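Local coordinates for FAD-dependent pyridine nucleotide-disulphide oxidoreductase (Desulfovibrio vulgaris, PDB 3IWA), which probably uses FAD to pass electrons from a reduced pyridine nucleotide to a disulphide or related acceptor, at residues L84-T98 against I101-D115. Sequence-based numbering, arbitrary orientation. Where two conformers were deposited one is given.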
ATOM      1  N   LEU A  84      36.888   8.488 -12.838  1.00 65.71           N
ATOM      2  CA  LEU A  84      37.615   9.733 -13.055  1.00 64.86           C
ATOM      3  C   LEU A  84      36.879  10.872 -12.377  1.00 64.36           C
ATOM      4  O   LEU A  84      35.805  11.269 -12.823  1.00 63.90           O
ATOM      5  CB  LEU A  84      37.737  10.019 -14.555  1.00 64.82           C
ATOM      6  CG  LEU A  84      38.393   8.913 -15.389  1.00 64.45           C
ATOM      7  CD1 LEU A  84      38.230   9.168 -16.896  1.00 63.92           C
ATOM      8  CD2 LEU A  84      39.856   8.772 -15.001  1.00 63.76           C
ATOM      9  N   VAL A  85      37.457  11.396 -11.303  1.00 63.65           N
ATOM     10  CA  VAL A  85      36.893  12.559 -10.619  1.00 63.42           C
ATOM     11  C   VAL A  85      37.401  13.888 -11.190  1.00 62.85           C
ATOM     12  O   VAL A  85      38.318  13.924 -12.011  1.00 62.29           O
ATOM     13  CB  VAL A  85      37.136  12.505  -9.089  1.00 63.89           C
ATOM     14  CG1 VAL A  85      36.441  11.263  -8.500  1.00 64.20           C
ATOM     15  CG2 VAL A  85      38.639  12.523  -8.758  1.00 63.19           C
ATOM     16  N   GLU A  86      36.772  14.974 -10.760  1.00 62.27           N
ATOM     17  CA  GLU A  86      37.053  16.311 -11.292  1.00 62.37           C
ATOM     18  C   GLU A  86      37.293  16.306 -12.813  1.00 61.10           C
ATOM     19  O   GLU A  86      38.210  16.964 -13.309  1.00 61.34           O
ATOM     20  CB  GLU A  86      38.229  16.953 -10.534  1.00 62.69           C
ATOM     21  CG  GLU A  86      37.955  17.117  -9.036  1.00 65.15           C
ATOM     22  CD  GLU A  86      38.908  18.104  -8.341  1.00 69.10           C
ATOM     23  OE1 GLU A  86      38.780  19.334  -8.566  1.00 70.99           O
ATOM     24  OE2 GLU A  86      39.771  17.654  -7.546  1.00 71.56           O
ATOM     25  N   THR A  87      36.441  15.575 -13.531  1.00 59.68           N
ATOM     26  CA  THR A  87      36.565  15.354 -14.975  1.00 58.77           C
ATOM     27  C   THR A  87      35.247  15.671 -15.653  1.00 58.32           C
ATOM     28  O   THR A  87      34.198  15.287 -15.155  1.00 57.80           O
ATOM     29  CB  THR A  87      36.901  13.885 -15.265  1.00 58.56           C
ATOM     30  OG1 THR A  87      38.024  13.497 -14.474  1.00 58.54           O
ATOM     31  CG2 THR A  87      37.211  13.672 -16.693  1.00 58.12           C
ATOM     32  N   ARG A  88      35.311  16.352 -16.796  1.00 57.97           N
ATOM     33  CA  ARG A  88      34.118  16.738 -17.560  1.00 57.74           C
ATOM     34  C   ARG A  88      34.080  16.152 -18.946  1.00 56.62           C
ATOM     35  O   ARG A  88      35.070  16.184 -19.646  1.00 56.37           O
ATOM     36  CB  ARG A  88      34.068  18.246 -17.749  1.00 58.25           C
ATOM     37  CG  ARG A  88      33.594  18.978 -16.547  1.00 60.58           C
ATOM     38  CD  ARG A  88      33.099  20.370 -16.869  1.00 63.21           C
ATOM     39  NE  ARG A  88      31.646  20.477 -16.666  1.00 66.18           N
ATOM     40  CZ  ARG A  88      30.764  20.780 -17.615  1.00 65.10           C
ATOM     41  NH1 ARG A  88      31.160  21.024 -18.864  1.00 65.25           N
ATOM     42  NH2 ARG A  88      29.480  20.848 -17.307  1.00 64.39           N
ATOM     43  N   ALA A  89      32.919  15.659 -19.360  1.00 55.70           N
ATOM     44  CA  ALA A  89      32.713  15.324 -20.767  1.00 55.26           C
ATOM     45  C   ALA A  89      32.479  16.644 -21.472  1.00 54.72           C
ATOM     46  O   ALA A  89      31.739  17.490 -20.977  1.00 54.48           O
ATOM     47  CB  ALA A  89      31.533  14.395 -20.958  1.00 54.98           C
ATOM     48  N   HIS A  90      33.141  16.827 -22.607  1.00 54.20           N
ATOM     49  CA  HIS A  90      33.064  18.087 -23.352  1.00 53.95           C
ATOM     50  C   HIS A  90      32.127  17.916 -24.523  1.00 52.73           C
ATOM     51  O   HIS A  90      31.369  18.824 -24.834  1.00 52.52           O
ATOM     52  CB  HIS A  90      34.463  18.538 -23.812  1.00 54.46           C
ATOM     53  CG  HIS A  90      34.453  19.564 -24.905  1.00 57.04           C
ATOM     54  ND1 HIS A  90      34.745  19.250 -26.217  1.00 58.92           N
ATOM     55  CD2 HIS A  90      34.199  20.897 -24.882  1.00 59.15           C
ATOM     56  CE1 HIS A  90      34.649  20.337 -26.959  1.00 59.32           C
ATOM     57  NE2 HIS A  90      34.322  21.352 -26.175  1.00 59.59           N
ATOM     58  N   ALA A  91      32.164  16.748 -25.148  1.00 51.55           N
ATOM     59  CA  ALA A  91      31.342  16.489 -26.315  1.00 51.73           C
ATOM     60  C   ALA A  91      31.155  15.007 -26.503  1.00 51.65           C
ATOM     61  O   ALA A  91      32.002  14.224 -26.101  1.00 52.52           O
ATOM     62  CB  ALA A  91      31.986  17.080 -27.586  1.00 51.49           C
ATOM     63  N   ILE A  92      30.047  14.644 -27.134  1.00 51.61           N
ATOM     64  CA  ILE A  92      29.775  13.275 -27.503  1.00 51.62           C
ATOM     65  C   ILE A  92      29.743  13.170 -29.014  1.00 52.11           C
ATOM     66  O   ILE A  92      29.034  13.917 -29.662  1.00 51.99           O
ATOM     67  CB  ILE A  92      28.431  12.796 -26.928  1.00 51.38           C
ATOM     68  CG1 ILE A  92      28.517  12.739 -25.404  1.00 50.94           C
ATOM     69  CG2 ILE A  92      28.057  11.402 -27.488  1.00 50.12           C
ATOM     70  CD1 ILE A  92      27.232  12.450 -24.748  1.00 49.06           C
ATOM     71  N   ASP A  93      30.501  12.235 -29.574  1.00 52.86           N
ATOM     72  CA  ASP A  93      30.395  11.950 -30.999  1.00 53.67           C
ATOM     73  C   ASP A  93      29.739  10.604 -31.117  1.00 53.54           C
ATOM     74  O   ASP A  93      30.360   9.576 -30.885  1.00 53.77           O
ATOM     75  CB  ASP A  93      31.767  11.968 -31.687  1.00 54.15           C
ATOM     76  CG  ASP A  93      31.672  11.846 -33.216  1.00 55.54           C
ATOM     77  OD1 ASP A  93      30.586  11.523 -33.746  1.00 56.47           O
ATOM     78  OD2 ASP A  93      32.710  12.056 -33.888  1.00 58.68           O
ATOM     79  N   ARG A  94      28.472  10.645 -31.493  1.00 53.89           N
ATOM     80  CA  ARG A  94      27.632   9.457 -31.561  0.50 53.82           C
ATOM     81  C   ARG A  94      28.018   8.496 -32.681  1.00 54.19           C
ATOM     82  O   ARG A  94      28.080   7.278 -32.462  1.00 54.37           O
ATOM     83  CB  ARG A  94      26.180   9.876 -31.717  0.50 53.51           C
ATOM     84  CG  ARG A  94      25.637  10.470 -30.456  0.50 52.65           C
ATOM     85  CD  ARG A  94      24.454  11.300 -30.767  0.50 51.19           C
ATOM     86  NE  ARG A  94      23.452  10.522 -31.465  0.50 50.11           N
ATOM     87  CZ  ARG A  94      22.451  11.059 -32.138  0.50 49.79           C
ATOM     88  NH1 ARG A  94      22.334  12.376 -32.202  0.50 50.02           N
ATOM     89  NH2 ARG A  94      21.568  10.285 -32.744  0.50 50.33           N
ATOM     90  N   ALA A  95      28.272   9.030 -33.877  1.00 54.62           N
ATOM     91  CA  ALA A  95      28.673   8.186 -35.024  1.00 54.96           C
ATOM     92  C   ALA A  95      29.976   7.427 -34.719  1.00 55.12           C
ATOM     93  O   ALA A  95      30.081   6.212 -34.964  1.00 55.62           O
ATOM     94  CB  ALA A  95      28.819   9.027 -36.296  1.00 54.84           C
ATOM     95  N   ALA A  96      30.941   8.151 -34.148  1.00 55.00           N
ATOM     96  CA  ALA A  96      32.240   7.594 -33.760  1.00 54.70           C
ATOM     97  C   ALA A  96      32.295   6.852 -32.412  1.00 54.12           C
ATOM     98  O   ALA A  96      33.325   6.241 -32.086  1.00 53.81           O
ATOM     99  CB  ALA A  96      33.278   8.724 -33.748  1.00 55.30           C
ATOM    100  N   HIS A  97      31.227   6.947 -31.616  1.00 53.17           N
ATOM    101  CA  HIS A  97      31.170   6.360 -30.269  1.00 52.17           C
ATOM    102  C   HIS A  97      32.366   6.792 -29.406  1.00 51.23           C
ATOM    103  O   HIS A  97      33.113   5.979 -28.858  1.00 51.72           O
ATOM    104  CB  HIS A  97      31.049   4.836 -30.353  1.00 52.40           C
ATOM    105  CG  HIS A  97      29.735   4.362 -30.903  1.00 52.83           C
ATOM    106  ND1 HIS A  97      29.324   4.619 -32.193  1.00 53.63           N
ATOM    107  CD2 HIS A  97      28.734   3.650 -30.330  1.00 54.22           C
ATOM    108  CE1 HIS A  97      28.132   4.085 -32.393  1.00 53.46           C
ATOM    109  NE2 HIS A  97      27.748   3.494 -31.276  1.00 52.74           N
ATOM    110  N   THR A  98      32.530   8.096 -29.289  1.00 49.98           N
ATOM    111  CA  THR A  98      33.616   8.673 -28.513  1.00 49.58           C
ATOM    112  C   THR A  98      33.086   9.811 -27.635  1.00 48.52           C
ATOM    113  O   THR A  98      32.145  10.501 -28.002  1.00 46.92           O
ATOM    114  CB  THR A  98      34.753   9.244 -29.430  1.00 49.71           C
ATOM    115  OG1 THR A  98      34.270  10.388 -30.133  1.00 50.57           O
ATOM    116  CG2 THR A  98      35.243   8.201 -30.450  1.00 50.10           C
ATOM    117  N   ILE A 101      36.935  14.092 -22.988  1.00 55.43           N
ATOM    118  CA  ILE A 101      36.858  14.502 -21.597  1.00 56.81           C
ATOM    119  C   ILE A 101      38.033  15.415 -21.260  1.00 58.74           C
ATOM    120  O   ILE A 101      39.073  15.382 -21.940  1.00 58.37           O
ATOM    121  CB  ILE A 101      36.796  13.276 -20.658  1.00 56.73           C
ATOM    122  CG1 ILE A 101      38.115  12.496 -20.654  1.00 56.17           C
ATOM    123  CG2 ILE A 101      35.645  12.338 -21.096  1.00 55.85           C
ATOM    124  CD1 ILE A 101      38.111  11.267 -19.743  1.00 55.53           C
ATOM    125  N   GLU A 102      37.854  16.236 -20.227  1.00 60.74           N
ATOM    126  CA  GLU A 102      38.937  17.073 -19.725  1.00 62.51           C
ATOM    127  C   GLU A 102      38.951  17.103 -18.200  1.00 63.34           C
ATOM    128  O   GLU A 102      37.960  17.408 -17.563  1.00 62.97           O
ATOM    129  CB  GLU A 102      38.878  18.482 -20.349  1.00 62.96           C
ATOM    130  CG  GLU A 102      38.137  19.551 -19.577  1.00 65.45           C
ATOM    131  CD  GLU A 102      38.118  20.888 -20.321  1.00 69.98           C
ATOM    132  OE1 GLU A 102      37.457  20.953 -21.395  1.00 72.42           O
ATOM    133  OE2 GLU A 102      38.751  21.867 -19.824  1.00 71.34           O
ATOM    134  N   ASN A 103      40.089  16.716 -17.639  1.00 64.93           N
ATOM    135  CA  ASN A 103      40.396  16.896 -16.228  1.00 65.98           C
ATOM    136  C   ASN A 103      40.502  18.399 -15.943  1.00 67.35           C
ATOM    137  O   ASN A 103      41.261  19.090 -16.599  1.00 67.72           O
ATOM    138  CB  ASN A 103      41.711  16.185 -15.907  1.00 65.67           C
ATOM    139  CG  ASN A 103      41.994  16.119 -14.421  1.00 65.71           C
ATOM    140  OD1 ASN A 103      42.116  17.145 -13.763  1.00 65.39           O
ATOM    141  ND2 ASN A 103      42.097  14.905 -13.882  1.00 63.60           N
ATOM    142  N   LEU A 104      39.729  18.900 -14.982  1.00 68.95           N
ATOM    143  CA  LEU A 104      39.565  20.351 -14.779  1.00 70.06           C
ATOM    144  C   LEU A 104      40.728  21.024 -14.011  1.00 71.48           C
ATOM    145  O   LEU A 104      40.883  22.244 -14.043  1.00 71.50           O
ATOM    146  CB  LEU A 104      38.227  20.619 -14.073  1.00 70.12           C
ATOM    147  CG  LEU A 104      36.951  20.236 -14.845  1.00 69.52           C
ATOM    148  CD1 LEU A 104      35.741  20.460 -13.978  1.00 69.23           C
ATOM    149  CD2 LEU A 104      36.814  21.040 -16.138  1.00 69.90           C
ATOM    150  N   ARG A 105      41.543  20.211 -13.342  1.00 73.11           N
ATOM    151  CA  ARG A 105      42.678  20.665 -12.534  1.00 74.15           C
ATOM    152  C   ARG A 105      43.958  20.772 -13.359  1.00 74.21           C
ATOM    153  O   ARG A 105      44.633  21.810 -13.345  1.00 74.15           O
ATOM    154  CB  ARG A 105      42.928  19.680 -11.379  1.00 74.63           C
ATOM    155  CG  ARG A 105      42.126  19.964 -10.135  1.00 76.79           C
ATOM    156  CD  ARG A 105      42.537  19.080  -8.956  1.00 79.67           C
ATOM    157  NE  ARG A 105      41.990  19.618  -7.706  1.00 82.30           N
ATOM    158  CZ  ARG A 105      42.573  20.545  -6.942  1.00 85.00           C
ATOM    159  NH1 ARG A 105      43.771  21.050  -7.266  1.00 85.40           N
ATOM    160  NH2 ARG A 105      41.960  20.961  -5.829  1.00 86.00           N
ATOM    161  N   THR A 106      44.280  19.678 -14.049  1.00 74.18           N
ATOM    162  CA  THR A 106      45.486  19.562 -14.864  1.00 74.31           C
ATOM    163  C   THR A 106      45.278  19.999 -16.323  1.00 74.28           C
ATOM    164  O   THR A 106      46.236  20.332 -17.022  1.00 74.62           O
ATOM    165  CB  THR A 106      45.997  18.109 -14.867  1.00 74.46           C
ATOM    166  OG1 THR A 106      45.087  17.282 -15.599  1.00 75.01           O
ATOM    167  CG2 THR A 106      46.135  17.571 -13.448  1.00 74.35           C
ATOM    168  N   GLY A 107      44.035  19.976 -16.795  1.00 73.83           N
ATOM    169  CA  GLY A 107      43.734  20.347 -18.186  1.00 73.12           C
ATOM    170  C   GLY A 107      43.982  19.236 -19.189  1.00 72.63           C
ATOM    171  O   GLY A 107      43.649  19.383 -20.356  1.00 72.19           O
ATOM    172  N   GLU A 108      44.556  18.122 -18.739  1.00 72.56           N
ATOM    173  CA  GLU A 108      44.804  16.977 -19.613  1.00 72.74           C
ATOM    174  C   GLU A 108      43.486  16.516 -20.268  1.00 72.72           C
ATOM    175  O   GLU A 108      42.487  16.291 -19.582  1.00 72.65           O
ATOM    176  CB  GLU A 108      45.470  15.829 -18.831  1.00 72.87           C
ATOM    177  N   ARG A 109      43.490  16.420 -21.596  1.00 72.44           N
ATOM    178  CA  ARG A 109      42.301  16.049 -22.364  1.00 72.23           C
ATOM    179  C   ARG A 109      42.438  14.641 -22.918  1.00 71.11           C
ATOM    180  O   ARG A 109      43.511  14.252 -23.365  1.00 71.35           O
ATOM    181  CB  ARG A 109      42.064  17.024 -23.521  1.00 72.76           C
ATOM    182  CG  ARG A 109      41.522  18.371 -23.073  1.00 74.49           C
ATOM    183  CD  ARG A 109      41.287  19.315 -24.240  1.00 77.16           C
ATOM    184  NE  ARG A 109      41.199  20.698 -23.752  1.00 79.49           N
ATOM    185  CZ  ARG A 109      40.076  21.362 -23.471  1.00 80.26           C
ATOM    186  NH1 ARG A 109      38.870  20.805 -23.646  1.00 81.10           N
ATOM    187  NH2 ARG A 109      40.164  22.610 -23.013  1.00 80.15           N
ATOM    188  N   ARG A 110      41.343  13.892 -22.899  1.00 69.62           N
ATOM    189  CA  ARG A 110      41.348  12.499 -23.326  1.00 68.12           C
ATOM    190  C   ARG A 110      40.087  12.160 -24.102  1.00 66.41           C
ATOM    191  O   ARG A 110      39.048  12.779 -23.902  1.00 66.02           O
ATOM    192  CB  ARG A 110      41.479  11.609 -22.101  1.00 68.35           C
ATOM    193  CG  ARG A 110      41.445  10.135 -22.401  1.00 69.78           C
ATOM    194  CD  ARG A 110      42.128   9.367 -21.304  1.00 70.73           C
ATOM    195  NE  ARG A 110      41.602   8.013 -21.176  1.00 71.29           N
ATOM    196  CZ  ARG A 110      41.253   7.448 -20.020  1.00 72.58           C
ATOM    197  NH1 ARG A 110      41.365   8.115 -18.864  1.00 71.82           N
ATOM    198  NH2 ARG A 110      40.787   6.205 -20.017  1.00 72.87           N
ATOM    199  N   THR A 111      40.206  11.183 -24.998  1.00 64.57           N
ATOM    200  CA  THR A 111      39.098  10.722 -25.830  1.00 63.05           C
ATOM    201  C   THR A 111      38.805   9.274 -25.463  1.00 61.82           C
ATOM    202  O   THR A 111      39.597   8.371 -25.764  1.00 62.07           O
ATOM    203  CB  THR A 111      39.426  10.834 -27.327  1.00 62.89           C
ATOM    204  OG1 THR A 111      39.255  12.192 -27.749  1.00 63.50           O
ATOM    205  CG2 THR A 111      38.521   9.955 -28.164  1.00 62.73           C
ATOM    206  N   LEU A 112      37.683   9.066 -24.771  1.00 59.66           N
ATOM    207  CA  LEU A 112      37.251   7.731 -24.365  1.00 57.29           C
ATOM    208  C   LEU A 112      36.447   7.143 -25.499  1.00 56.14           C
ATOM    209  O   LEU A 112      35.716   7.867 -26.166  1.00 55.76           O
ATOM    210  CB  LEU A 112      36.351   7.812 -23.135  1.00 57.02           C
ATOM    211  CG  LEU A 112      36.912   8.383 -21.831  1.00 55.40           C
ATOM    212  CD1 LEU A 112      35.795   8.445 -20.793  1.00 51.31           C
ATOM    213  CD2 LEU A 112      38.105   7.545 -21.322  1.00 53.20           C
ATOM    214  N   LYS A 113      36.562   5.837 -25.708  1.00 54.88           N
ATOM    215  CA  LYS A 113      35.705   5.145 -26.667  1.00 54.64           C
ATOM    216  C   LYS A 113      34.663   4.284 -25.934  1.00 53.16           C
ATOM    217  O   LYS A 113      34.931   3.739 -24.845  1.00 53.24           O
ATOM    218  CB  LYS A 113      36.534   4.309 -27.652  1.00 55.15           C
ATOM    219  CG  LYS A 113      36.051   4.447 -29.112  1.00 57.98           C
ATOM    220  CD  LYS A 113      35.076   3.345 -29.515  1.00 61.51           C
ATOM    221  CE  LYS A 113      34.583   3.512 -30.951  1.00 63.19           C
ATOM    222  NZ  LYS A 113      33.558   2.473 -31.312  1.00 64.34           N
ATOM    223  N   TYR A 114      33.474   4.169 -26.520  1.00 50.71           N
ATOM    224  CA  TYR A 114      32.419   3.449 -25.845  1.00 49.13           C
ATOM    225  C   TYR A 114      31.642   2.563 -26.784  1.00 48.21           C
ATOM    226  O   TYR A 114      31.511   2.856 -27.967  1.00 47.42           O
ATOM    227  CB  TYR A 114      31.480   4.412 -25.092  1.00 48.77           C
ATOM    228  CG  TYR A 114      30.582   5.271 -25.960  1.00 45.85           C
ATOM    229  CD1 TYR A 114      29.407   4.773 -26.490  1.00 44.13           C
ATOM    230  CD2 TYR A 114      30.907   6.590 -26.226  1.00 45.48           C
ATOM    231  CE1 TYR A 114      28.583   5.567 -27.280  1.00 44.30           C
ATOM    232  CE2 TYR A 114      30.095   7.387 -26.990  1.00 44.21           C
ATOM    233  CZ  TYR A 114      28.939   6.877 -27.512  1.00 44.12           C
ATOM    234  OH  TYR A 114      28.147   7.691 -28.280  1.00 46.72           O
ATOM    235  N   ASP A 115      31.147   1.466 -26.219  1.00 47.49           N
ATOM    236  CA  ASP A 115      30.117   0.642 -26.854  1.00 47.51           C
ATOM    237  C   ASP A 115      28.726   1.118 -26.438  1.00 46.31           C
ATOM    238  O   ASP A 115      27.804   1.080 -27.235  1.00 46.36           O
ATOM    239  CB  ASP A 115      30.291  -0.815 -26.435  1.00 48.26           C
ATOM    240  CG  ASP A 115      31.635  -1.385 -26.879  1.00 49.84           C
ATOM    241  OD1 ASP A 115      31.664  -1.825 -28.039  1.00 52.91           O
ATOM    242  OD2 ASP A 115      32.629  -1.391 -26.079  1.00 45.88           O
TER
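One face of the Tyr114 ring is covered by CA, CB and the carbonyl carbon of His97, with CA offset toward the rim. CB of His97 sits 4.0 Å from the centroid of the Tyr114 ring, almost straight over the face, a CH-pi contact. The His97 ring lies obliquely to the phenol, the planes at 45°. His97 ND1 donates to Ala95 O at 3.3 Å; the oxygen is in the ring plane, but the donor stands well above the carbonyl plane. His97 NE2 is hydrogen-bonded to Asp288 OD2. At the Arg105 guanidinium edge, Glu86 OE2 meets NE at 3.0 Å in a salt bridge, the planes 87° apart. Leu112 CD2 lies over one face of the Arg110 guanidinium, whose NH2 is salt-bridged to Glu82. Strands 87-93, 98-103 and 109-113 form an antiparallel beta meander, as in the FAD domain of this family. It is inserted in the chain between strands 82-84 and 116-119 of the parallel Rossmann-type sheet. A G1 beta bulge, His97 and Thr98 facing Asp93, closes the first hairpin. With CG between its backbone N and carbonyl carbon (chi1 71°), Tyr114 lays its ring against the His97-Thr98 backbone. Its OH sits against Ile92 CG2 and Arg94 CA. Tyr114 N donates to His97 O at 3.0 Å. Arg88 and Glu102 make a hydrogen-bonded pair. Leu84 CD1 packs on Ile101 CD1 at 3.5 Å, the side chains crossing at about a right angle; Ile101 also rests on Ile34.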